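Carbohydrate kinase, FGGY (Novosphingobium aromaticivorans, PDB 3H6E) probably phosphorylates a sugar or related polyol, acting as an FGGY-type carbohydrate kinase. Local coordinates at residues A[8-22]-A[64-77]. Sequence-based numbering, arbitrary orientation.
Sequences TIVIDLGKTLSKVSL and YADHPVTTIVPVGH
Tyr64 lies against Leu22, the two side chains running antiparallel, with CD2 of the leucine near ring carbon CD1; tyrosine suits this buried spot because its OH is hydrogen-bonded to Asp31 while the ring packs on aliphatic groups. His67 receives the same methyl over one face, a CH-pi contact with Leu22 CD2 3.6 Å from the ring centroid; Leu22 CG, trans to the backbone N (chi1 179°), carries CD2 to both rings. Val69, branched at CB, spreads both methyls against Ile9 CD1, CG1 being nearer at 3.6 Å. From Thr71 onward the chain is a strand parallel to 9-13, gripped by five backbone hydrogen bonds from Ile9 N to Thr71 O (3.0 Å) through Leu13 N to Val75 O (2.9 Å). These are neighbouring central strands of the mixed sheet in the N-terminal half of the actin-like ATPase fold. Ile72 turns CG2 onto Ile11 CD1, 3.7 Å away, on the sheet face covered by helix 50-63. Pro74 costs no bond to 9-13, since its nitrogen faces away from that strand. On the other face beta-branched Val75, apt for a strand, packs on Val10 CG1 and touches Asp12 OD1 by van der Waals contact alone. His77 offers a ring face to Lys15 CD, while the lysine's NZ salt-bridges Asp95.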
ATOM      1  N   THR A   8       7.205  20.658  11.402  1.00 45.58           N
ATOM      2  CA  THR A   8       6.218  19.713  10.889  1.00 42.85           C
ATOM      3  C   THR A   8       6.350  18.328  11.524  1.00 42.75           C
ATOM      4  O   THR A   8       7.444  17.899  11.892  1.00 44.76           O
ATOM      5  CB  THR A   8       6.317  19.587   9.368  1.00 42.72           C
ATOM      6  OG1 THR A   8       7.679  19.339   9.005  1.00 46.36           O
ATOM      7  CG2 THR A   8       5.850  20.874   8.704  1.00 42.42           C
ATOM      8  N   ILE A   9       5.223  17.637  11.655  1.00 40.45           N
ATOM      9  CA  ILE A   9       5.192  16.336  12.311  1.00 41.55           C
ATOM     10  C   ILE A   9       4.268  15.357  11.594  1.00 41.37           C
ATOM     11  O   ILE A   9       3.099  15.655  11.336  1.00 39.12           O
ATOM     12  CB  ILE A   9       4.739  16.458  13.776  1.00 39.87           C
ATOM     13  CG1 ILE A   9       5.722  17.325  14.569  1.00 43.05           C
ATOM     14  CG2 ILE A   9       4.598  15.077  14.404  1.00 38.95           C
ATOM     15  CD1 ILE A   9       5.206  17.770  15.930  1.00 42.70           C
ATOM     16  N   VAL A  10       4.798  14.181  11.276  1.00 40.39           N
ATOM     17  CA  VAL A  10       4.011  13.147  10.626  1.00 39.94           C
ATOM     18  C   VAL A  10       3.729  11.998  11.587  1.00 40.20           C
ATOM     19  O   VAL A  10       4.645  11.452  12.200  1.00 40.11           O
ATOM     20  CB  VAL A  10       4.733  12.588   9.389  1.00 41.86           C
ATOM     21  CG1 VAL A  10       3.814  11.648   8.628  1.00 39.59           C
ATOM     22  CG2 VAL A  10       5.216  13.725   8.490  1.00 39.45           C
ATOM     23  N   ILE A  11       2.457  11.641  11.724  1.00 39.52           N
ATOM     24  CA  ILE A  11       2.074  10.481  12.521  1.00 39.69           C
ATOM     25  C   ILE A  11       1.667   9.334  11.604  1.00 38.70           C
ATOM     26  O   ILE A  11       0.649   9.410  10.917  1.00 35.75           O
ATOM     27  CB  ILE A  11       0.934  10.809  13.499  1.00 36.89           C
ATOM     28  CG1 ILE A  11       0.068  11.936  12.941  1.00 37.58           C
ATOM     29  CG2 ILE A  11       1.493  11.225  14.843  1.00 40.79           C
ATOM     30  CD1 ILE A  11      -0.809  12.603  13.982  1.00 39.96           C
ATOM     31  N   ASP A  12       2.477   8.280  11.585  1.00 38.00           N
ATOM     32  CA  ASP A  12       2.234   7.146  10.702  1.00 38.44           C
ATOM     33  C   ASP A  12       1.843   5.914  11.500  1.00 38.88           C
ATOM     34  O   ASP A  12       2.692   5.105  11.874  1.00 39.95           O
ATOM     35  CB  ASP A  12       3.467   6.847   9.850  1.00 40.53           C
ATOM     36  CG  ASP A  12       3.171   5.882   8.721  1.00 38.75           C
ATOM     37  OD1 ASP A  12       2.181   5.129   8.827  1.00 37.57           O
ATOM     38  OD2 ASP A  12       3.924   5.879   7.726  1.00 41.92           O
ATOM     39  N   LEU A  13       0.548   5.777  11.744  1.00 36.62           N
ATOM     40  CA  LEU A  13       0.031   4.677  12.537  1.00 38.11           C
ATOM     41  C   LEU A  13      -0.338   3.491  11.649  1.00 38.56           C
ATOM     42  O   LEU A  13      -1.512   3.206  11.408  1.00 33.33           O
ATOM     43  CB  LEU A  13      -1.155   5.174  13.359  1.00 39.53           C
ATOM     44  CG  LEU A  13      -0.721   6.452  14.088  1.00 39.16           C
ATOM     45  CD1 LEU A  13      -1.879   7.384  14.372  1.00 37.58           C
ATOM     46  CD2 LEU A  13       0.049   6.124  15.361  1.00 37.30           C
ATOM     47  N   GLY A  14       0.691   2.807  11.159  1.00 38.06           N
ATOM     48  CA  GLY A  14       0.509   1.670  10.279  1.00 37.54           C
ATOM     49  C   GLY A  14       0.011   0.443  11.015  1.00 36.91           C
ATOM     50  O   GLY A  14      -0.378   0.515  12.182  1.00 36.64           O
ATOM     51  N   LYS A  15       0.037  -0.695  10.330  1.00 34.56           N
ATOM     52  CA  LYS A  15      -0.527  -1.915  10.888  1.00 37.64           C
ATOM     53  C   LYS A  15       0.413  -2.610  11.869  1.00 38.13           C
ATOM     54  O   LYS A  15      -0.025  -3.094  12.912  1.00 39.71           O
ATOM     55  CB  LYS A  15      -0.955  -2.875   9.776  1.00 35.45           C
ATOM     56  CG  LYS A  15      -1.870  -3.990  10.255  1.00 34.77           C
ATOM     57  CD  LYS A  15      -2.915  -3.460  11.230  1.00 35.49           C
ATOM     58  CE  LYS A  15      -4.024  -4.477  11.470  1.00 34.89           C
ATOM     59  NZ  LYS A  15      -3.493  -5.811  11.869  1.00 35.73           N
ATOM     60  N   THR A  16       1.699  -2.656  11.541  1.00 37.38           N
ATOM     61  CA  THR A  16       2.671  -3.320  12.404  1.00 41.80           C
ATOM     62  C   THR A  16       3.557  -2.323  13.156  1.00 43.80           C
ATOM     63  O   THR A  16       4.051  -2.619  14.245  1.00 44.74           O
ATOM     64  CB  THR A  16       3.549  -4.323  11.621  1.00 42.11           C
ATOM     65  OG1 THR A  16       4.472  -3.618  10.783  1.00 42.33           O
ATOM     66  CG2 THR A  16       2.682  -5.232  10.761  1.00 41.99           C
ATOM     67  N   LEU A  17       3.757  -1.144  12.575  1.00 42.62           N
ATOM     68  CA  LEU A  17       4.587  -0.124  13.211  1.00 44.44           C
ATOM     69  C   LEU A  17       3.917   1.242  13.210  1.00 42.88           C
ATOM     70  O   LEU A  17       3.398   1.690  12.189  1.00 42.82           O
ATOM     71  CB  LEU A  17       5.955  -0.030  12.528  1.00 42.25           C
ATOM     72  CG  LEU A  17       6.926  -1.190  12.759  1.00 45.78           C
ATOM     73  CD1 LEU A  17       8.232  -0.956  12.011  1.00 47.12           C
ATOM     74  CD2 LEU A  17       7.186  -1.389  14.244  1.00 46.72           C
ATOM     75  N   SER A  18       3.933   1.896  14.367  1.00 44.19           N
ATOM     76  CA  SER A  18       3.485   3.278  14.475  1.00 43.59           C
ATOM     77  C   SER A  18       4.686   4.201  14.670  1.00 44.12           C
ATOM     78  O   SER A  18       5.481   4.019  15.590  1.00 44.12           O
ATOM     79  CB  SER A  18       2.475   3.442  15.614  1.00 43.40           C
ATOM     80  OG  SER A  18       2.951   2.867  16.816  1.00 49.15           O
ATOM     81  N   LYS A  19       4.816   5.183  13.785  1.00 42.87           N
ATOM     82  CA  LYS A  19       5.976   6.061  13.780  1.00 42.60           C
ATOM     83  C   LYS A  19       5.569   7.526  13.858  1.00 42.16           C
ATOM     84  O   LYS A  19       4.725   7.988  13.094  1.00 41.25           O
ATOM     85  CB  LYS A  19       6.797   5.840  12.507  1.00 44.05           C
ATOM     86  CG  LYS A  19       6.868   4.391  12.051  1.00 47.04           C
ATOM     87  CD  LYS A  19       7.843   4.222  10.893  1.00 50.19           C
ATOM     88  CE  LYS A  19       8.149   2.752  10.630  1.00 48.61           C
ATOM     89  NZ  LYS A  19       9.258   2.569   9.647  1.00 42.96           N
ATOM     90  N   VAL A  20       6.175   8.255  14.787  1.00 44.02           N
ATOM     91  CA  VAL A  20       6.021   9.700  14.838  1.00 41.86           C
ATOM     92  C   VAL A  20       7.345  10.341  14.446  1.00 44.55           C
ATOM     93  O   VAL A  20       8.405   9.934  14.923  1.00 45.15           O
ATOM     94  CB  VAL A  20       5.588  10.183  16.228  1.00 42.78           C
ATOM     95  CG1 VAL A  20       5.392  11.692  16.225  1.00 41.68           C
ATOM     96  CG2 VAL A  20       4.310   9.474  16.658  1.00 41.41           C
ATOM     97  N   SER A  21       7.283  11.340  13.572  1.00 41.59           N
ATOM     98  CA  SER A  21       8.494  11.896  12.982  1.00 43.57           C
ATOM     99  C   SER A  21       8.499  13.420  12.913  1.00 45.50           C
ATOM    100  O   SER A  21       7.481  14.046  12.616  1.00 43.59           O
ATOM    101  CB  SER A  21       8.706  11.310  11.587  1.00 44.99           C
ATOM    102  OG  SER A  21       7.536  11.419  10.795  1.00 45.55           O
ATOM    103  N   LEU A  22       9.663  14.008  13.176  1.00 48.07           N
ATOM    104  CA  LEU A  22       9.829  15.457  13.155  1.00 46.03           C
ATOM    105  C   LEU A  22      10.747  15.877  12.016  1.00 46.00           C
ATOM    106  O   LEU A  22      11.888  15.428  11.937  1.00 47.71           O
ATOM    107  CB  LEU A  22      10.409  15.937  14.483  1.00 49.68           C
ATOM    108  CG  LEU A  22      10.655  17.439  14.618  1.00 50.43           C
ATOM    109  CD1 LEU A  22       9.348  18.189  14.845  1.00 48.20           C
ATOM    110  CD2 LEU A  22      11.634  17.704  15.747  1.00 51.30           C
ATOM    111  N   TYR A  64       8.496  17.321  21.288  1.00 56.45           N
ATOM    112  CA  TYR A  64       8.832  18.300  20.259  1.00 55.59           C
ATOM    113  C   TYR A  64       8.202  19.665  20.526  1.00 55.26           C
ATOM    114  O   TYR A  64       7.806  20.362  19.595  1.00 57.37           O
ATOM    115  CB  TYR A  64       8.398  17.798  18.877  1.00 55.22           C
ATOM    116  CG  TYR A  64       8.799  16.371  18.570  1.00 54.41           C
ATOM    117  CD1 TYR A  64      10.104  16.054  18.219  1.00 53.78           C
ATOM    118  CD2 TYR A  64       7.865  15.343  18.619  1.00 55.63           C
ATOM    119  CE1 TYR A  64      10.473  14.751  17.933  1.00 55.28           C
ATOM    120  CE2 TYR A  64       8.223  14.036  18.334  1.00 54.87           C
ATOM    121  CZ  TYR A  64       9.527  13.745  17.993  1.00 55.88           C
ATOM    122  OH  TYR A  64       9.886  12.446  17.711  1.00 53.54           O
ATOM    123  N   ALA A  65       8.115  20.046  21.797  1.00 56.67           N
ATOM    124  CA  ALA A  65       7.482  21.310  22.168  1.00 56.21           C
ATOM    125  C   ALA A  65       8.396  22.517  21.956  1.00 56.96           C
ATOM    126  O   ALA A  65       7.922  23.647  21.848  1.00 56.43           O
ATOM    127  CB  ALA A  65       6.992  21.260  23.609  1.00 54.90           C
ATOM    128  N   ASP A  66       9.702  22.275  21.900  1.00 57.14           N
ATOM    129  CA  ASP A  66      10.668  23.353  21.706  1.00 55.99           C
ATOM    130  C   ASP A  66      10.794  23.745  20.240  1.00 56.43           C
ATOM    131  O   ASP A  66      11.466  24.721  19.906  1.00 59.55           O
ATOM    132  CB  ASP A  66      12.044  22.948  22.244  1.00 58.99           C
ATOM    133  CG  ASP A  66      12.172  23.153  23.741  1.00 61.49           C
ATOM    134  OD1 ASP A  66      11.136  23.133  24.444  1.00 60.04           O
ATOM    135  OD2 ASP A  66      13.315  23.334  24.214  1.00 62.78           O
ATOM    136  N   HIS A  67      10.145  22.983  19.367  1.00 55.10           N
ATOM    137  CA  HIS A  67      10.295  23.181  17.930  1.00 52.50           C
ATOM    138  C   HIS A  67       9.190  24.044  17.317  1.00 51.54           C
ATOM    139  O   HIS A  67       8.059  24.052  17.803  1.00 49.91           O
ATOM    140  CB  HIS A  67      10.365  21.829  17.223  1.00 54.77           C
ATOM    141  CG  HIS A  67      11.479  20.955  17.706  1.00 52.88           C
ATOM    142  ND1 HIS A  67      11.403  20.231  18.877  1.00 53.00           N
ATOM    143  CD2 HIS A  67      12.696  20.688  17.176  1.00 51.13           C
ATOM    144  CE1 HIS A  67      12.525  19.555  19.047  1.00 52.66           C
ATOM    145  NE2 HIS A  67      13.325  19.813  18.029  1.00 52.20           N
ATOM    146  N   PRO A  68       9.529  24.773  16.240  1.00 50.86           N
ATOM    147  CA  PRO A  68       8.625  25.656  15.494  1.00 50.76           C
ATOM    148  C   PRO A  68       7.629  24.869  14.648  1.00 51.18           C
ATOM    149  O   PRO A  68       7.647  24.987  13.421  1.00 47.88           O
ATOM    150  CB  PRO A  68       9.574  26.428  14.563  1.00 48.73           C
ATOM    151  CG  PRO A  68      10.951  26.177  15.090  1.00 50.63           C
ATOM    152  CD  PRO A  68      10.899  24.826  15.706  1.00 51.15           C
ATOM    153  N   VAL A  69       6.775  24.082  15.295  1.00 47.99           N
ATOM    154  CA  VAL A  69       5.835  23.227  14.577  1.00 46.55           C
ATOM    155  C   VAL A  69       4.611  23.997  14.079  1.00 46.41           C
ATOM    156  O   VAL A  69       3.898  24.636  14.856  1.00 45.25           O
ATOM    157  CB  VAL A  69       5.395  22.024  15.434  1.00 45.11           C
ATOM    158  CG1 VAL A  69       4.486  21.102  14.628  1.00 41.03           C
ATOM    159  CG2 VAL A  69       6.615  21.270  15.943  1.00 45.14           C
ATOM    160  N   THR A  70       4.380  23.928  12.772  1.00 42.20           N
ATOM    161  CA  THR A  70       3.298  24.673  12.145  1.00 42.83           C
ATOM    162  C   THR A  70       2.296  23.766  11.435  1.00 41.71           C
ATOM    163  O   THR A  70       1.255  24.231  10.969  1.00 42.61           O
ATOM    164  CB  THR A  70       3.841  25.704  11.138  1.00 43.24           C
ATOM    165  OG1 THR A  70       4.597  25.035  10.120  1.00 39.92           O
ATOM    166  CG2 THR A  70       4.735  26.712  11.843  1.00 44.96           C
ATOM    167  N   THR A  71       2.611  22.477  11.352  1.00 42.25           N
ATOM    168  CA  THR A  71       1.738  21.526  10.672  1.00 38.03           C
ATOM    169  C   THR A  71       1.951  20.091  11.146  1.00 39.10           C
ATOM    170  O   THR A  71       3.084  19.652  11.351  1.00 38.43           O
ATOM    171  CB  THR A  71       1.935  21.567   9.139  1.00 39.23           C
ATOM    172  OG1 THR A  71       1.589  22.864   8.638  1.00 42.93           O
ATOM    173  CG2 THR A  71       1.061  20.529   8.461  1.00 35.63           C
ATOM    174  N   ILE A  72       0.847  19.372  11.324  1.00 38.55           N
ATOM    175  CA  ILE A  72       0.879  17.930  11.527  1.00 38.74           C
ATOM    176  C   ILE A  72       0.064  17.259  10.425  1.00 37.05           C
ATOM    177  O   ILE A  72      -1.025  17.721  10.079  1.00 35.21           O
ATOM    178  CB  ILE A  72       0.274  17.521  12.877  1.00 37.90           C
ATOM    179  CG1 ILE A  72       0.967  18.246  14.026  1.00 37.96           C
ATOM    180  CG2 ILE A  72       0.367  16.014  13.070  1.00 37.00           C
ATOM    181  CD1 ILE A  72       0.334  17.954  15.372  1.00 40.82           C
ATOM    182  N   VAL A  73       0.591  16.175   9.868  1.00 37.07           N
ATOM    183  CA  VAL A  73      -0.142  15.406   8.869  1.00 34.19           C
ATOM    184  C   VAL A  73      -0.199  13.923   9.233  1.00 34.91           C
ATOM    185  O   VAL A  73       0.832  13.284   9.422  1.00 35.56           O
ATOM    186  CB  VAL A  73       0.427  15.608   7.453  1.00 34.71           C
ATOM    187  CG1 VAL A  73       1.927  15.838   7.504  1.00 34.82           C
ATOM    188  CG2 VAL A  73       0.061  14.426   6.555  1.00 34.48           C
ATOM    189  N   PRO A  74      -1.422  13.382   9.343  1.00 34.31           N
ATOM    190  CA  PRO A  74      -1.715  12.014   9.786  1.00 33.19           C
ATOM    191  C   PRO A  74      -1.617  11.001   8.655  1.00 31.67           C
ATOM    192  O   PRO A  74      -1.957  11.315   7.517  1.00 31.00           O
ATOM    193  CB  PRO A  74      -3.174  12.102  10.264  1.00 30.76           C
ATOM    194  CG  PRO A  74      -3.567  13.564  10.145  1.00 32.36           C
ATOM    195  CD  PRO A  74      -2.655  14.151   9.128  1.00 31.08           C
ATOM    196  N   VAL A  75      -1.158   9.796   8.980  1.00 33.24           N
ATOM    197  CA  VAL A  75      -1.057   8.707   8.017  1.00 30.98           C
ATOM    198  C   VAL A  75      -1.546   7.415   8.662  1.00 31.40           C
ATOM    199  O   VAL A  75      -1.137   7.074   9.772  1.00 33.71           O
ATOM    200  CB  VAL A  75       0.392   8.501   7.542  1.00 32.38           C
ATOM    201  CG1 VAL A  75       0.479   7.296   6.618  1.00 31.89           C
ATOM    202  CG2 VAL A  75       0.909   9.749   6.850  1.00 32.51           C
ATOM    203  N   GLY A  76      -2.422   6.699   7.967  1.00 28.30           N
ATOM    204  CA  GLY A  76      -2.989   5.480   8.510  1.00 28.36           C
ATOM    205  C   GLY A  76      -3.014   4.328   7.528  1.00 28.28           C
ATOM    206  O   GLY A  76      -3.232   4.515   6.331  1.00 27.29           O
ATOM    207  N   HIS A  77      -2.775   3.128   8.037  1.00 27.89           N
ATOM    208  CA  HIS A  77      -2.943   1.931   7.238  1.00 29.96           C
ATOM    209  C   HIS A  77      -4.416   1.819   6.839  1.00 29.39           C
ATOM    210  O   HIS A  77      -5.291   2.418   7.472  1.00 27.44           O
ATOM    211  CB  HIS A  77      -2.506   0.699   8.030  1.00 30.50           C
ATOM    212  CG  HIS A  77      -3.467   0.303   9.107  1.00 31.09           C
ATOM    213  ND1 HIS A  77      -4.573  -0.481   8.862  1.00 29.78           N
ATOM    214  CD2 HIS A  77      -3.489   0.580  10.433  1.00 32.26           C
ATOM    215  CE1 HIS A  77      -5.238  -0.666   9.989  1.00 30.63           C
ATOM    216  NE2 HIS A  77      -4.601  -0.033  10.957  1.00 31.64           N
TER